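PDB 5JM6: aminopeptidase-like protein, which probably acts as a zinc-dependent aminopeptidase of the M18 family and assembles into a dodecamer. Local coordinates for residues F69-Y74 and G132-L137; T106-S111 and G177-V182; R384-S389 and D508-V513; I435-A440 and C445-H450. All coordinates share one frame; numbering follows the deposited sequence.

Interactions 1, 3 and 4 join helices to the large mixed sheet, and interaction 2 reaches from that sheet to the separate six-stranded one. Interactions 1 and 2, their centres about 10 Å apart, touch through helix 68-81, whose Val-72 and Phe-69 meet the 106-111 turn and Arg-179; their segments alternate along the chain. Both close before interactions 3 and 4 open. Those two, with centres about 13 Å apart, touch where helices 430-443 and 495-514 pack together, and interaction 4 is nested inside the loop that interaction 3 closes. Interactions 1 and 3 are about 25 Å apart yet sit on neighbouring strands, 127-133 and 386-394. The sheet thus connects the zinc site, to which interaction 1 contributes His-133, with helices 430-443 and 495-514.

Interaction 1: F69-Y74 and G132-L137; sequences FHVVDY and GHIDAL. With ZN (zinc ion), chain H.
This is a buried apolar contact between helix 68-81 and the turn that follows strand 127-133, where the central sheet delivers a ligand to the zinc site. Ile-134 carries it with two branches. Its CG2 meets CG1 of Val-71 at 3.7 Å, while its CD1 lies against both valines, 3.6 Å from CG2 of Val-72. The CG1 methyl of Val-71 is directed at the turn because it stands anti to the backbone N (chi1 174°). Valine and isoleucine suit a buried contact made of methyl groups, with no hydrogen bond between the two segments. On the other side of the turn, His-133 binds zinc through NE2 at 2.1 Å, and its ND1 donates to Asp-135 OD1 at 2.8 Å, meeting the carboxylate from above its plane. Together with the metal bond this restrains the ring, and it may make the imidazole a stronger donor to the metal. Asp-306 and Asp-391 bind the same zinc. A strand end presenting a histidine, backed by a carboxylate, is typical of the metal centre of zinc exopeptidases.

Interaction 2: T106-S111 and G177-V182; sequences TRNGSS and GGRVIV
The turn joining strands 102-107 and 111-117 meets the other sheet here, Asn-108 at its tip facing Arg-179 of strand 174-183. Beside the turn the backbone fits a classic beta bulge, with Ser-110 and Ser-111 both opposite Arg-107. The guanidinium group approaches the Asn-108 amide almost at a right angle, the two planes 83° apart. Asn-108 OD1 lies at the guanidinium edge and accepts two weak hydrogen bonds, from Arg-179 NH2 at 3.3 Å and from Arg-179 NH1 at 3.4 Å. With its chain extended from CG to NE, the arginine has the length to span the gap. Asparagine suits the turn twice over: it tolerates positive phi, here 60°, and its amide offers both an acceptor and a donor. The donor, Asn-108 ND2, bonds to Ser-110 OG at 2.6 Å within the amide plane, which fixes the amide's rotation and leaves OD1 turned to the arginine. Arg-179 NH2 also forms salt bridges with Glu-281 of the same chain and Asp-429 of a neighbouring subunit, whose Lys-473 donates to Asn-108 OD1. The contact therefore lies at a subunit interface, with Phe-69 of helix 68-81 packed against Asn-108 and Arg-179, and strand 174-183 running between strands 190-196 and 277-286.

Interaction 3: R384-S389 and D508-V513; sequences RSFLVS and DFWEEV
The indole of Trp-510 has CB of Phe-386 over one face and the carbonyl oxygen of Arg-384 at its edge. That methylene carbon is 3.5 Å from the centroid of the six-membered ring and only 5° off the ring normal, a well-directed CH-pi contact. The phenyl ring beyond it meets the indole obliquely, their planes at 40°. The centroid of the Phe-386 ring is 5.2 Å from that of the Trp-510 six-membered ring. The backbone seats CB over the indole, and CG of Phe-386, anti to the backbone N (chi1 -168°), carries the phenyl on toward Trp-510 CZ3.

At the edge, Trp-510 NE1 donates to Arg-384 O at 3.2 Å. The oxygen lies almost exactly in the indole plane, although the N-H...O line is bent. Tryptophan suits this buried place because one side chain supplies a broad apolar face and a single N-H: the face receives the phenylalanine, and the N-H satisfies a backbone carbonyl just before strand 386-394 begins. Ser-385 O also comes within 3.4 Å of Trp-510 CZ2.

The contact thus fastens the C-terminal helix 495-514 over the start of strand 386-394. Ala-128 of the adjacent strand 127-133 touches the indole, and Ile-435 of helix 430-443 packs on both aromatic residues.

Interaction 4: I435-A440 and C445-H450; sequences ILDRIA and CVNQRH
Asn-447, just before strand 448-450, the outermost of the central sheet in this chain, reaches back to helix 430-443 in a helix-loop-strand connection. Its CB lies 3.7 Å from Asp-437 OD1, and CG, placed anti to the carbonyl carbon by chi1 of -66°, sits over the Ala-440 methyl. Beyond CG the amide divides its work. OD1 touches Ala-440 CB, while ND2 donates to Asp-437 OD1 at 3.2 Å. A second bond from ND2, to Leu-436 O at 2.9 Å, is weak because its N-H is bent, and that oxygen already accepts Ala-440 N within the helix. Alanine suits the helix here because its lone methyl lets the amide come close, and asparagine suits the loop because a short side chain with few torsions carries a donor to the helix backbone and to a carboxylate together. Farther along the helix, Cys-445 N donates to Ala-440 O at 2.7 Å.

Asp-437 is shared. Arg-449, bent at chi2 (-59°), comes from the opposite direction and grips the carboxylate end-on: NH1 bonds to Asp-437 OD1 at 3.2 Å and NH2 to Asp-437 OD2 at 2.6 Å, each oxygen accepting through its syn lone pair, with the two planes 32° apart. The salt bridge would be expected to keep the aspartate charged. Leu-418 of the neighbouring strand 417-419 packs against Asp-437, Asn-447 and Arg-449. Asp-437 OD1 accepts two bonds, its anti lone pair taking Asn-447 ND2 and its syn lone pair Arg-449 NH1.

Interaction 1: F69-Y74 and G132-L137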
loop_
_atom_site.group_PDB
_atom_site.type_symbol
_atom_site.label_atom_id
_atom_site.label_comp_id
_atom_site.label_asym_id
_atom_site.label_seq_id
_atom_site.Cartn_x
_atom_site.Cartn_y
_atom_site.Cartn_z
ATOM N N PHE A 69 -29.753 -40.688 -1.005
ATOM C CA PHE A 69 -30.221 -42.039 -1.306
ATOM C C PHE A 69 -31.123 -42.590 -0.210
ATOM O O PHE A 69 -32.016 -43.390 -0.481
ATOM C CB PHE A 69 -29.040 -42.978 -1.526
ATOM C CG PHE A 69 -28.106 -42.518 -2.596
ATOM C CD1 PHE A 69 -28.502 -42.518 -3.922
ATOM C CD2 PHE A 69 -26.838 -42.072 -2.277
ATOM C CE1 PHE A 69 -27.646 -42.087 -4.912
ATOM C CE2 PHE A 69 -25.976 -41.641 -3.262
ATOM C CZ PHE A 69 -26.380 -41.648 -4.581
ATOM N N HIS A 70 -30.888 -42.173 1.028
ATOM C CA HIS A 70 -31.774 -42.570 2.110
ATOM C C HIS A 70 -33.118 -41.865 1.979
ATOM O O HIS A 70 -34.160 -42.443 2.283
ATOM C CB HIS A 70 -31.147 -42.270 3.471
ATOM C CG HIS A 70 -30.020 -43.188 3.826
ATOM N ND1 HIS A 70 -28.732 -42.995 3.375
ATOM C CD2 HIS A 70 -29.991 -44.314 4.577
ATOM C CE1 HIS A 70 -27.956 -43.958 3.838
ATOM N NE2 HIS A 70 -28.696 -44.772 4.570
ATOM N N VAL A 71 -33.094 -40.624 1.509
ATOM C CA VAL A 71 -34.317 -39.838 1.401
ATOM C C VAL A 71 -35.290 -40.443 0.392
ATOM O O VAL A 71 -36.481 -40.563 0.673
ATOM C CB VAL A 71 -34.011 -38.381 1.019
ATOM C CG1 VAL A 71 -35.298 -37.611 0.764
ATOM C CG2 VAL A 71 -33.206 -37.725 2.119
ATOM N N VAL A 72 -34.787 -40.837 -0.773
ATOM C CA VAL A 72 -35.646 -41.458 -1.775
ATOM C C VAL A 72 -36.165 -42.803 -1.268
ATOM O O VAL A 72 -37.328 -43.145 -1.483
ATOM C CB VAL A 72 -34.914 -41.634 -3.119
ATOM C CG1 VAL A 72 -35.620 -42.656 -4.000
ATOM C CG2 VAL A 72 -34.820 -40.298 -3.833
ATOM N N ASP A 73 -35.315 -43.547 -0.569
ATOM C CA ASP A 73 -35.729 -44.823 0.003
ATOM C C ASP A 73 -36.809 -44.622 1.066
ATOM O O ASP A 73 -37.722 -45.435 1.196
ATOM C CB ASP A 73 -34.529 -45.561 0.597
ATOM C CG ASP A 73 -34.890 -46.940 1.106
ATOM O OD1 ASP A 73 -35.217 -47.812 0.273
ATOM O OD2 ASP A 73 -34.844 -47.155 2.335
ATOM N N TYR A 74 -36.699 -43.528 1.816
ATOM C CA TYR A 74 -37.685 -43.171 2.834
ATOM C C TYR A 74 -39.030 -42.848 2.194
ATOM O O TYR A 74 -40.072 -43.338 2.628
ATOM C CB TYR A 74 -37.177 -41.981 3.658
ATOM C CG TYR A 74 -38.187 -41.318 4.580
ATOM C CD1 TYR A 74 -39.048 -40.330 4.111
ATOM C CD2 TYR A 74 -38.249 -41.649 5.928
ATOM C CE1 TYR A 74 -39.959 -39.714 4.950
ATOM C CE2 TYR A 74 -39.155 -41.034 6.776
ATOM C CZ TYR A 74 -40.007 -40.067 6.282
ATOM O OH TYR A 74 -40.910 -39.453 7.123
ATOM N N GLY A 132 -38.785 -29.493 -5.372
ATOM C CA GLY A 132 -37.779 -29.198 -4.369
ATOM C C GLY A 132 -36.550 -30.048 -4.617
ATOM O O GLY A 132 -36.559 -30.903 -5.502
ATOM N N HIS A 133 -35.487 -29.818 -3.850
ATOM C CA HIS A 133 -34.289 -30.642 -3.977
ATOM C C HIS A 133 -33.956 -31.341 -2.663
ATOM O O HIS A 133 -34.143 -30.783 -1.592
ATOM C CB HIS A 133 -33.097 -29.810 -4.466
ATOM C CG HIS A 133 -32.583 -28.812 -3.473
ATOM N ND1 HIS A 133 -31.526 -29.080 -2.629
ATOM C CD2 HIS A 133 -32.944 -27.531 -3.226
ATOM C CE1 HIS A 133 -31.276 -28.017 -1.887
ATOM N NE2 HIS A 133 -32.122 -27.062 -2.228
ATOM N N ILE A 134 -33.570 -32.609 -2.747
ATOM C CA ILE A 134 -33.179 -33.363 -1.558
ATOM C C ILE A 134 -31.674 -33.600 -1.375
ATOM O O ILE A 134 -31.274 -34.341 -0.477
ATOM C CB ILE A 134 -33.914 -34.705 -1.502
ATOM C CG1 ILE A 134 -33.807 -35.443 -2.830
ATOM C CG2 ILE A 134 -35.377 -34.475 -1.160
ATOM C CD1 ILE A 134 -34.366 -36.841 -2.764
ATOM N N ASP A 135 -30.841 -33.035 -2.242
ATOM C CA ASP A 135 -29.405 -33.054 -1.982
ATOM C C ASP A 135 -29.070 -31.982 -0.951
ATOM O O ASP A 135 -29.795 -30.998 -0.813
ATOM C CB ASP A 135 -28.598 -32.823 -3.258
ATOM C CG ASP A 135 -28.671 -31.390 -3.736
ATOM O OD1 ASP A 135 -29.797 -30.868 -3.875
ATOM O OD2 ASP A 135 -27.603 -30.783 -3.961
ATOM N N ALA A 136 -27.957 -32.156 -0.251
ATOM C CA ALA A 136 -27.507 -31.201 0.748
ATOM C C ALA A 136 -26.000 -31.069 0.667
ATOM O O ALA A 136 -25.341 -31.954 0.159
ATOM C CB ALA A 136 -27.921 -31.654 2.130
ATOM N N LEU A 137 -25.444 -29.973 1.167
ATOM C CA LEU A 137 -24.003 -29.811 1.121
ATOM C C LEU A 137 -23.425 -30.957 1.916
ATOM O O LEU A 137 -23.860 -31.223 3.023
ATOM C CB LEU A 137 -23.589 -28.482 1.739
ATOM C CG LEU A 137 -23.625 -27.266 0.819
ATOM C CD1 LEU A 137 -25.055 -26.967 0.417
ATOM C CD2 LEU A 137 -23.024 -26.074 1.531
HETATM ZN ZN ZN H . -31.894 -25.078 -1.485
#

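Interaction 2: T106-S111 and G177-V182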
loop_
_atom_site.group_PDB
_atom_site.type_symbol
_atom_site.label_atom_id
_atom_site.label_comp_id
_atom_site.label_asym_id
_atom_site.label_seq_id
_atom_site.Cartn_x
_atom_site.Cartn_y
_atom_site.Cartn_z
ATOM N N THR A 106 -38.795 -43.063 -10.182
ATOM C CA THR A 106 -37.479 -42.880 -9.603
ATOM C C THR A 106 -36.426 -42.721 -10.696
ATOM O O THR A 106 -36.549 -43.303 -11.774
ATOM C CB THR A 106 -37.144 -44.082 -8.695
ATOM O OG1 THR A 106 -37.783 -43.906 -7.425
ATOM C CG2 THR A 106 -35.646 -44.254 -8.493
ATOM N N ARG A 107 -35.411 -41.904 -10.429
ATOM C CA ARG A 107 -34.260 -41.805 -11.310
ATOM C C ARG A 107 -32.978 -41.813 -10.477
ATOM O O ARG A 107 -32.801 -40.973 -9.593
ATOM C CB ARG A 107 -34.352 -40.546 -12.175
ATOM C CG ARG A 107 -33.414 -40.540 -13.369
ATOM C CD ARG A 107 -33.669 -39.343 -14.273
ATOM N NE ARG A 107 -34.800 -39.556 -15.172
ATOM C CZ ARG A 107 -35.078 -38.785 -16.220
ATOM N NH1 ARG A 107 -34.308 -37.746 -16.507
ATOM N NH2 ARG A 107 -36.129 -39.056 -16.983
ATOM N N ASN A 108 -32.116 -42.794 -10.742
ATOM C CA ASN A 108 -30.825 -42.968 -10.067
ATOM C C ASN A 108 -30.968 -43.175 -8.551
ATOM O O ASN A 108 -29.996 -43.107 -7.798
ATOM C CB ASN A 108 -29.936 -41.747 -10.383
ATOM C CG ASN A 108 -28.582 -41.784 -9.692
ATOM O OD1 ASN A 108 -27.721 -42.597 -10.022
ATOM N ND2 ASN A 108 -28.386 -40.885 -8.730
ATOM N N GLY A 109 -32.173 -43.510 -8.105
ATOM C CA GLY A 109 -32.413 -43.725 -6.688
ATOM C C GLY A 109 -32.224 -42.468 -5.852
ATOM O O GLY A 109 -32.289 -42.527 -4.626
ATOM N N SER A 110 -31.847 -41.367 -6.502
ATOM C CA SER A 110 -31.762 -40.053 -5.866
ATOM C C SER A 110 -32.812 -39.004 -6.281
ATOM O O SER A 110 -32.820 -37.897 -5.743
ATOM C CB SER A 110 -30.366 -39.482 -6.093
ATOM O OG SER A 110 -30.091 -39.360 -7.473
ATOM N N SER A 111 -33.665 -39.330 -7.248
ATOM C CA SER A 111 -34.711 -38.408 -7.692
ATOM C C SER A 111 -36.044 -39.129 -7.738
ATOM O O SER A 111 -36.117 -40.273 -8.180
ATOM C CB SER A 111 -34.394 -37.816 -9.067
ATOM O OG SER A 111 -33.687 -36.596 -8.952
ATOM N N GLY A 177 -21.965 -42.674 5.214
ATOM C CA GLY A 177 -23.106 -43.392 4.687
ATOM C C GLY A 177 -23.240 -43.165 3.199
ATOM O O GLY A 177 -22.543 -42.333 2.620
ATOM N N GLY A 178 -24.128 -43.925 2.572
ATOM C CA GLY A 178 -24.333 -43.801 1.148
ATOM C C GLY A 178 -24.763 -45.121 0.555
ATOM O O GLY A 178 -25.340 -45.969 1.236
ATOM N N ARG A 179 -24.479 -45.293 -0.728
ATOM C CA ARG A 179 -24.822 -46.524 -1.414
ATOM C C ARG A 179 -23.584 -47.301 -1.841
ATOM O O ARG A 179 -22.525 -46.726 -2.095
ATOM C CB ARG A 179 -25.687 -46.224 -2.629
ATOM C CG ARG A 179 -24.986 -45.394 -3.676
ATOM C CD ARG A 179 -25.827 -45.334 -4.920
ATOM N NE ARG A 179 -25.209 -44.540 -5.972
ATOM C CZ ARG A 179 -25.843 -44.174 -7.078
ATOM N NH1 ARG A 179 -27.107 -44.532 -7.261
ATOM N NH2 ARG A 179 -25.220 -43.451 -7.998
ATOM N N VAL A 180 -23.736 -48.618 -1.911
ATOM C CA VAL A 180 -22.664 -49.501 -2.344
ATOM C C VAL A 180 -23.113 -50.276 -3.573
ATOM O O VAL A 180 -24.244 -50.761 -3.629
ATOM C CB VAL A 180 -22.259 -50.489 -1.233
ATOM C CG1 VAL A 180 -21.010 -51.258 -1.634
ATOM C CG2 VAL A 180 -22.039 -49.756 0.079
ATOM N N ILE A 181 -22.232 -50.392 -4.560
ATOM C CA ILE A 181 -22.549 -51.190 -5.730
ATOM C C ILE A 181 -22.013 -52.595 -5.489
ATOM O O ILE A 181 -20.808 -52.835 -5.543
ATOM C CB ILE A 181 -21.946 -50.583 -7.007
ATOM C CG1 ILE A 181 -22.251 -49.085 -7.070
ATOM C CG2 ILE A 181 -22.481 -51.284 -8.235
ATOM C CD1 ILE A 181 -23.731 -48.764 -7.121
ATOM N N VAL A 182 -22.933 -53.522 -5.250
ATOM C CA VAL A 182 -22.583 -54.863 -4.805
ATOM C C VAL A 182 -22.812 -55.870 -5.920
ATOM O O VAL A 182 -23.732 -55.724 -6.728
ATOM C CB VAL A 182 -23.399 -55.260 -3.538
ATOM C CG1 VAL A 182 -23.587 -56.772 -3.420
ATOM C CG2 VAL A 182 -22.741 -54.700 -2.283
#

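Interaction 3: R384-S389 and D508-V513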
loop_
_atom_site.group_PDB
_atom_site.type_symbol
_atom_site.label_atom_id
_atom_site.label_comp_id
_atom_site.label_asym_id
_atom_site.label_seq_id
_atom_site.Cartn_x
_atom_site.Cartn_y
_atom_site.Cartn_z
ATOM N N ARG A 384 -53.202 -24.724 -17.580
ATOM C CA ARG A 384 -54.088 -24.895 -16.433
ATOM C C ARG A 384 -53.317 -25.281 -15.174
ATOM O O ARG A 384 -53.914 -25.594 -14.144
ATOM C CB ARG A 384 -55.169 -25.931 -16.740
ATOM C CG ARG A 384 -56.027 -25.561 -17.939
ATOM C CD ARG A 384 -57.269 -26.427 -18.048
ATOM N NE ARG A 384 -57.514 -26.828 -19.431
ATOM C CZ ARG A 384 -58.360 -26.220 -20.255
ATOM N NH1 ARG A 384 -59.063 -25.174 -19.841
ATOM N NH2 ARG A 384 -58.507 -26.662 -21.497
ATOM N N SER A 385 -51.992 -25.281 -15.264
ATOM C CA SER A 385 -51.179 -25.739 -14.149
ATOM C C SER A 385 -50.590 -24.598 -13.327
ATOM O O SER A 385 -50.707 -23.425 -13.682
ATOM C CB SER A 385 -50.049 -26.632 -14.667
ATOM O OG SER A 385 -50.570 -27.800 -15.277
ATOM N N PHE A 386 -49.960 -24.968 -12.216
ATOM C CA PHE A 386 -49.204 -24.037 -11.395
ATOM C C PHE A 386 -48.086 -24.802 -10.698
ATOM O O PHE A 386 -48.306 -25.902 -10.190
ATOM C CB PHE A 386 -50.117 -23.348 -10.379
ATOM C CG PHE A 386 -49.478 -22.182 -9.684
ATOM C CD1 PHE A 386 -48.665 -22.376 -8.580
ATOM C CD2 PHE A 386 -49.695 -20.891 -10.131
ATOM C CE1 PHE A 386 -48.079 -21.308 -7.937
ATOM C CE2 PHE A 386 -49.111 -19.816 -9.491
ATOM C CZ PHE A 386 -48.301 -20.025 -8.392
ATOM N N LEU A 387 -46.901 -24.205 -10.644
ATOM C CA LEU A 387 -45.745 -24.859 -10.042
ATOM C C LEU A 387 -45.223 -24.079 -8.850
ATOM O O LEU A 387 -44.764 -22.947 -8.993
ATOM C CB LEU A 387 -44.617 -25.028 -11.062
ATOM C CG LEU A 387 -43.292 -25.462 -10.423
ATOM C CD1 LEU A 387 -43.285 -26.957 -10.127
ATOM C CD2 LEU A 387 -42.081 -25.053 -11.258
ATOM N N VAL A 388 -45.284 -24.685 -7.671
ATOM C CA VAL A 388 -44.641 -24.091 -6.514
ATOM C C VAL A 388 -43.248 -24.693 -6.382
ATOM O O VAL A 388 -43.092 -25.865 -6.038
ATOM C CB VAL A 388 -45.452 -24.316 -5.223
ATOM C CG1 VAL A 388 -44.677 -23.822 -4.015
ATOM C CG2 VAL A 388 -46.800 -23.615 -5.318
ATOM N N SER A 389 -42.239 -23.876 -6.667
ATOM C CA SER A 389 -40.847 -24.286 -6.552
ATOM C C SER A 389 -40.348 -23.880 -5.179
ATOM O O SER A 389 -40.214 -22.692 -4.889
ATOM C CB SER A 389 -39.998 -23.648 -7.654
ATOM O OG SER A 389 -38.614 -23.804 -7.394
ATOM N N ASP A 508 -54.659 -28.974 -2.640
ATOM C CA ASP A 508 -56.097 -29.170 -2.484
ATOM C C ASP A 508 -56.924 -28.047 -3.114
ATOM O O ASP A 508 -57.995 -28.302 -3.662
ATOM C CB ASP A 508 -56.467 -29.311 -1.002
ATOM C CG ASP A 508 -55.999 -30.627 -0.400
ATOM O OD1 ASP A 508 -55.488 -31.486 -1.150
ATOM O OD2 ASP A 508 -56.159 -30.809 0.824
ATOM N N PHE A 509 -56.459 -26.806 -3.002
ATOM C CA PHE A 509 -57.256 -25.671 -3.470
ATOM C C PHE A 509 -56.903 -25.055 -4.829
ATOM O O PHE A 509 -57.617 -24.162 -5.283
ATOM C CB PHE A 509 -57.219 -24.561 -2.422
ATOM C CG PHE A 509 -58.079 -24.833 -1.224
ATOM C CD1 PHE A 509 -59.458 -24.849 -1.337
ATOM C CD2 PHE A 509 -57.509 -25.060 0.018
ATOM C CE1 PHE A 509 -60.256 -25.095 -0.235
ATOM C CE2 PHE A 509 -58.301 -25.304 1.124
ATOM C CZ PHE A 509 -59.676 -25.323 0.997
ATOM N N TRP A 510 -55.837 -25.513 -5.481
ATOM C CA TRP A 510 -55.399 -24.853 -6.713
ATOM C C TRP A 510 -56.492 -24.821 -7.779
ATOM O O TRP A 510 -56.750 -23.774 -8.373
ATOM C CB TRP A 510 -54.154 -25.522 -7.296
ATOM C CG TRP A 510 -54.021 -25.271 -8.770
ATOM C CD1 TRP A 510 -54.132 -26.193 -9.769
ATOM C CD2 TRP A 510 -53.791 -24.009 -9.414
ATOM N NE1 TRP A 510 -53.968 -25.589 -10.992
ATOM C CE2 TRP A 510 -53.760 -24.249 -10.802
ATOM C CE3 TRP A 510 -53.603 -22.702 -8.950
ATOM C CZ2 TRP A 510 -53.545 -23.232 -11.731
ATOM C CZ3 TRP A 510 -53.391 -21.694 -9.876
ATOM C CH2 TRP A 510 -53.364 -21.965 -11.249
ATOM N N GLU A 511 -57.134 -25.962 -8.006
ATOM C CA GLU A 511 -58.155 -26.073 -9.045
ATOM C C GLU A 511 -59.325 -25.129 -8.787
ATOM O O GLU A 511 -59.834 -24.493 -9.711
ATOM C CB GLU A 511 -58.660 -27.515 -9.153
ATOM C CG GLU A 511 -59.840 -27.696 -10.105
ATOM C CD GLU A 511 -60.313 -29.138 -10.205
ATOM O OE1 GLU A 511 -60.852 -29.512 -11.271
ATOM O OE2 GLU A 511 -60.153 -29.895 -9.224
ATOM N N GLU A 512 -59.742 -25.040 -7.528
ATOM C CA GLU A 512 -60.821 -24.140 -7.139
ATOM C C GLU A 512 -60.440 -22.684 -7.385
ATOM O O GLU A 512 -61.231 -21.906 -7.920
ATOM C CB GLU A 512 -61.185 -24.350 -5.666
ATOM C CG GLU A 512 -62.122 -23.298 -5.091
ATOM C CD GLU A 512 -62.755 -23.735 -3.782
ATOM O OE1 GLU A 512 -62.572 -24.910 -3.396
ATOM O OE2 GLU A 512 -63.434 -22.907 -3.139
ATOM N N VAL A 513 -59.223 -22.322 -6.997
ATOM C CA VAL A 513 -58.753 -20.953 -7.152
ATOM C C VAL A 513 -58.616 -20.580 -8.628
ATOM O O VAL A 513 -58.989 -19.478 -9.031
ATOM C CB VAL A 513 -57.408 -20.743 -6.424
ATOM C CG1 VAL A 513 -56.775 -19.420 -6.823
ATOM C CG2 VAL A 513 -57.616 -20.808 -4.919
#

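Interaction 4: I435-A440 and C445-H450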
loop_
_atom_site.group_PDB
_atom_site.type_symbol
_atom_site.label_atom_id
_atom_site.label_comp_id
_atom_site.label_asym_id
_atom_site.label_seq_id
_atom_site.Cartn_x
_atom_site.Cartn_y
_atom_site.Cartn_z
ATOM N N ILE A 435 -52.599 -15.641 -6.179
ATOM C CA ILE A 435 -53.072 -17.017 -6.089
ATOM C C ILE A 435 -52.717 -17.658 -4.749
ATOM O O ILE A 435 -53.578 -18.232 -4.082
ATOM C CB ILE A 435 -52.494 -17.879 -7.231
ATOM C CG1 ILE A 435 -52.981 -17.360 -8.584
ATOM C CG2 ILE A 435 -52.876 -19.342 -7.052
ATOM C CD1 ILE A 435 -52.152 -17.837 -9.751
ATOM N N LEU A 436 -51.454 -17.553 -4.347
ATOM C CA LEU A 436 -51.001 -18.228 -3.134
ATOM C C LEU A 436 -51.467 -17.521 -1.863
ATOM O O LEU A 436 -51.638 -18.162 -0.828
ATOM C CB LEU A 436 -49.479 -18.362 -3.124
ATOM C CG LEU A 436 -48.799 -19.139 -4.252
ATOM C CD1 LEU A 436 -47.304 -18.970 -4.121
ATOM C CD2 LEU A 436 -49.169 -20.614 -4.230
ATOM N N ASP A 437 -51.667 -16.207 -1.928
ATOM C CA ASP A 437 -52.287 -15.510 -0.807
ATOM C C ASP A 437 -53.731 -15.971 -0.666
ATOM O O ASP A 437 -54.244 -16.114 0.444
ATOM C CB ASP A 437 -52.223 -13.992 -0.982
ATOM C CG ASP A 437 -50.911 -13.407 -0.501
ATOM O OD1 ASP A 437 -50.085 -14.171 0.041
ATOM O OD2 ASP A 437 -50.710 -12.183 -0.648
ATOM N N ARG A 438 -54.378 -16.217 -1.801
ATOM C CA ARG A 438 -55.758 -16.686 -1.812
ATOM C C ARG A 438 -55.859 -18.114 -1.283
ATOM O O ARG A 438 -56.757 -18.431 -0.504
ATOM C CB ARG A 438 -56.336 -16.595 -3.224
ATOM C CG ARG A 438 -57.678 -17.278 -3.401
ATOM C CD ARG A 438 -58.788 -16.531 -2.685
ATOM N NE ARG A 438 -60.095 -17.107 -2.983
ATOM C CZ ARG A 438 -61.102 -17.162 -2.118
ATOM N NH1 ARG A 438 -60.950 -16.677 -0.893
ATOM N NH2 ARG A 438 -62.258 -17.704 -2.476
ATOM N N ILE A 439 -54.938 -18.974 -1.703
ATOM C CA ILE A 439 -54.911 -20.338 -1.194
ATOM C C ILE A 439 -54.624 -20.329 0.308
ATOM O O ILE A 439 -55.259 -21.060 1.070
ATOM C CB ILE A 439 -53.877 -21.200 -1.949
ATOM C CG1 ILE A 439 -54.475 -21.652 -3.284
ATOM C CG2 ILE A 439 -53.463 -22.408 -1.124
ATOM C CD1 ILE A 439 -53.592 -22.571 -4.086
ATOM N N ALA A 440 -53.703 -19.470 0.733
ATOM C CA ALA A 440 -53.367 -19.352 2.150
ATOM C C ALA A 440 -54.586 -19.008 2.999
ATOM O O ALA A 440 -54.699 -19.451 4.141
ATOM C CB ALA A 440 -52.281 -18.311 2.353
ATOM N N CYS A 445 -53.763 -20.148 6.594
ATOM C CA CYS A 445 -52.332 -19.866 6.652
ATOM C C CYS A 445 -52.042 -18.383 6.492
ATOM O O CYS A 445 -52.806 -17.655 5.858
ATOM C CB CYS A 445 -51.584 -20.645 5.568
ATOM S SG CYS A 445 -51.658 -22.438 5.734
ATOM N N VAL A 446 -50.888 -17.967 7.002
ATOM C CA VAL A 446 -50.420 -16.600 6.851
ATOM C C VAL A 446 -49.123 -16.700 6.046
ATOM O O VAL A 446 -48.207 -17.424 6.436
ATOM C CB VAL A 446 -50.138 -15.939 8.209
ATOM C CG1 VAL A 446 -51.417 -15.836 9.026
ATOM C CG2 VAL A 446 -49.074 -16.717 8.968
ATOM N N ASN A 447 -49.040 -15.980 4.930
ATOM C CA ASN A 447 -47.849 -16.015 4.093
ATOM C C ASN A 447 -46.937 -14.844 4.402
ATOM O O ASN A 447 -47.390 -13.705 4.498
ATOM C CB ASN A 447 -48.216 -15.990 2.607
ATOM C CG ASN A 447 -48.954 -17.233 2.160
ATOM O OD1 ASN A 447 -49.011 -18.231 2.879
ATOM N ND2 ASN A 447 -49.516 -17.183 0.957
ATOM N N GLN A 448 -45.648 -15.122 4.549
ATOM C CA GLN A 448 -44.680 -14.061 4.765
ATOM C C GLN A 448 -44.060 -13.642 3.436
ATOM O O GLN A 448 -44.388 -14.195 2.386
ATOM C CB GLN A 448 -43.605 -14.516 5.753
ATOM C CG GLN A 448 -44.188 -15.092 7.034
ATOM C CD GLN A 448 -43.149 -15.304 8.112
ATOM O OE1 GLN A 448 -42.583 -14.348 8.641
ATOM N NE2 GLN A 448 -42.899 -16.562 8.453
ATOM N N ARG A 449 -43.180 -12.649 3.483
ATOM C CA ARG A 449 -42.432 -12.239 2.303
ATOM C C ARG A 449 -40.940 -12.311 2.597
ATOM O O ARG A 449 -40.499 -11.973 3.696
ATOM C CB ARG A 449 -42.819 -10.822 1.863
ATOM C CG ARG A 449 -44.316 -10.594 1.661
ATOM C CD ARG A 449 -44.886 -11.535 0.613
ATOM N NE ARG A 449 -46.140 -11.052 0.036
ATOM C CZ ARG A 449 -47.334 -11.579 0.284
ATOM N NH1 ARG A 449 -47.452 -12.612 1.108
ATOM N NH2 ARG A 449 -48.417 -11.074 -0.294
ATOM N N HIS A 450 -40.168 -12.767 1.617
ATOM C CA HIS A 450 -38.717 -12.799 1.737
ATOM C C HIS A 450 -38.074 -12.104 0.548
ATOM O O HIS A 450 -38.495 -12.291 -0.593
ATOM C CB HIS A 450 -38.199 -14.231 1.841
ATOM C CG HIS A 450 -36.726 -14.351 1.602
ATOM N ND1 HIS A 450 -36.196 -15.093 0.568
ATOM C CD2 HIS A 450 -35.671 -13.803 2.250
ATOM C CE1 HIS A 450 -34.878 -15.007 0.598
ATOM N NE2 HIS A 450 -34.534 -14.230 1.608
#